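Beta-glucoside phosphorylase BglX (Unidentified, PDB 5VQE) probably transfers glucose from beta-glucosides to phosphate, as a beta-glucoside phosphorylase of glycoside hydrolase family 3. Local coordinates at residues G115-D120 with R163-D168. Numbering follows the deposited sequence.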
loop_
_atom_site.group_PDB
_atom_site.type_symbol
_atom_site.label_atom_id
_atom_site.label_comp_id
_atom_site.label_asym_id
_atom_site.label_seq_id
_atom_site.Cartn_x
_atom_site.Cartn_y
_atom_site.Cartn_z
ATOM N N GLY A 115 -3.399 -3.679 -10.727
ATOM C CA GLY A 115 -3.826 -3.193 -12.029
ATOM C C GLY A 115 -2.646 -2.828 -12.907
ATOM O O GLY A 115 -2.602 -3.171 -14.088
ATOM N N VAL A 116 -1.673 -2.121 -12.339
ATOM C CA VAL A 116 -0.417 -1.868 -13.035
ATOM C C VAL A 116 0.230 -3.174 -13.476
ATOM O O VAL A 116 0.741 -3.285 -14.597
ATOM C CB VAL A 116 0.518 -1.058 -12.123
ATOM C CG1 VAL A 116 1.945 -1.017 -12.694
ATOM C CG2 VAL A 116 -0.047 0.341 -11.933
ATOM N N ALA A 117 0.250 -4.175 -12.591
ATOM C CA ALA A 117 0.883 -5.446 -12.931
ATOM C C ALA A 117 0.167 -6.132 -14.085
ATOM O O ALA A 117 0.806 -6.807 -14.902
ATOM C CB ALA A 117 0.902 -6.370 -11.716
ATOM N N ALA A 118 -1.159 -5.986 -14.156
ATOM C CA ALA A 118 -1.925 -6.602 -15.236
ATOM C C ALA A 118 -1.569 -6.022 -16.602
ATOM O O ALA A 118 -1.757 -6.699 -17.623
ATOM C CB ALA A 118 -3.418 -6.441 -14.966
ATOM N N THR A 119 -1.072 -4.780 -16.662
ATOM C CA THR A 119 -0.567 -4.271 -17.937
ATOM C C THR A 119 0.661 -5.047 -18.398
ATOM O O THR A 119 0.967 -5.051 -19.597
ATOM C CB THR A 119 -0.200 -2.779 -17.866
ATOM O OG1 THR A 119 1.049 -2.606 -17.176
ATOM C CG2 THR A 119 -1.287 -1.946 -17.182
ATOM N N ASP A 120 1.357 -5.701 -17.469
ATOM C CA ASP A 120 2.633 -6.384 -17.717
ATOM C C ASP A 120 3.636 -5.481 -18.432
ATOM O O ASP A 120 4.500 -5.952 -19.173
ATOM C CB ASP A 120 2.437 -7.683 -18.497
ATOM C CG ASP A 120 3.577 -8.665 -18.277
ATOM O OD1 ASP A 120 4.225 -8.607 -17.206
ATOM O OD2 ASP A 120 3.836 -9.492 -19.175
ATOM N N ARG A 163 -2.918 -4.681 -3.484
ATOM C CA ARG A 163 -1.782 -3.853 -3.093
ATOM C C ARG A 163 -0.463 -4.400 -3.617
ATOM O O ARG A 163 0.552 -3.692 -3.557
ATOM C CB ARG A 163 -1.715 -3.720 -1.570
ATOM C CG ARG A 163 -2.909 -2.995 -0.946
ATOM C CD ARG A 163 -2.827 -3.036 0.570
ATOM N NE ARG A 163 -1.862 -2.086 1.112
ATOM C CZ ARG A 163 -1.282 -2.204 2.303
ATOM N NH1 ARG A 163 -1.556 -3.248 3.082
ATOM N NH2 ARG A 163 -0.416 -1.290 2.711
ATOM N N THR A 164 -0.452 -5.631 -4.117
ATOM C CA THR A 164 0.740 -6.266 -4.653
ATOM C C THR A 164 0.740 -6.196 -6.175
ATOM O O THR A 164 -0.266 -5.886 -6.818
ATOM C CB THR A 164 0.835 -7.737 -4.225
ATOM O OG1 THR A 164 -0.079 -8.524 -5.000
ATOM C CG2 THR A 164 0.534 -7.922 -2.747
ATOM N N TYR A 165 1.899 -6.511 -6.749
ATOM C CA TYR A 165 2.041 -6.731 -8.177
ATOM C C TYR A 165 1.740 -8.176 -8.562
ATOM O O TYR A 165 2.196 -8.649 -9.610
ATOM C CB TYR A 165 3.450 -6.335 -8.639
ATOM C CG TYR A 165 3.744 -4.869 -8.447
ATOM C CD1 TYR A 165 3.021 -3.900 -9.130
ATOM C CD2 TYR A 165 4.737 -4.448 -7.573
ATOM C CE1 TYR A 165 3.276 -2.555 -8.948
ATOM C CE2 TYR A 165 5.000 -3.098 -7.389
ATOM C CZ TYR A 165 4.263 -2.163 -8.076
ATOM O OH TYR A 165 4.516 -0.827 -7.888
ATOM N N GLY A 166 0.972 -8.881 -7.739
ATOM C CA GLY A 166 0.534 -10.219 -8.068
ATOM C C GLY A 166 1.358 -11.293 -7.398
ATOM O O GLY A 166 1.945 -11.068 -6.337
ATOM N N SER A 167 1.419 -12.470 -8.016
ATOM C CA SER A 167 1.988 -13.646 -7.373
ATOM C C SER A 167 3.253 -14.154 -8.050
ATOM O O SER A 167 3.769 -15.200 -7.648
ATOM C CB SER A 167 0.941 -14.761 -7.324
ATOM O OG SER A 167 0.509 -15.108 -8.629
ATOM N N ASP A 168 3.775 -13.451 -9.059
ATOM C CA ASP A 168 4.982 -13.897 -9.744
ATOM C C ASP A 168 6.189 -13.091 -9.282
ATOM O O ASP A 168 6.270 -11.887 -9.579
ATOM C CB ASP A 168 4.825 -13.776 -11.259
ATOM C CG ASP A 168 6.073 -14.223 -12.003
ATOM O OD1 ASP A 168 6.444 -15.407 -11.890
ATOM O OD2 ASP A 168 6.703 -13.391 -12.685
#
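A117 meets Y165 at the tight part of this contact, where its CB presses against the loop backbone, 3.4 Å from Y165 O, and against the root of the tyrosine side chain, 4.0 Å from Y165 CB. A117 CA and Y165 CA lie 5.1 Å apart. The A117 methyl sits at the edge of the Y165 ring, close to its plane. With CG anti to the carbonyl carbon and beside the backbone N (chi1 -63°), the ring runs past A117 toward V116, whose CG1 approaches Y165 CE1 obliquely at 4.3 Å. This second touch is looser, and no hydrogen bond joins the two segments. Helices 122-138 and 169-184 pack around the ring, with L128 and M175 touching Y165.

Within the loop G166 N donates to T164 OG1 at 3.0 Å, an ST turn. At the helix end, T119 OG1 donates a hydrogen bond to V116 O at 2.7 Å, in the carbonyl plane. Away from the packed centre the segments diverge to partly exposed, polar ends: D120, with positive phi, forms salt bridges to R171 and R174, while D168 N-caps helix 169-184. At the loop's other end R163 pairs with E94 and hydrogen-bonds O3 of the bound 2-fluoroglucose. The arrangement is helix-to-loop packing in the TIM-barrel-like N-terminal domain of family 3, and the loop half of it supplies R163 to the sugar site.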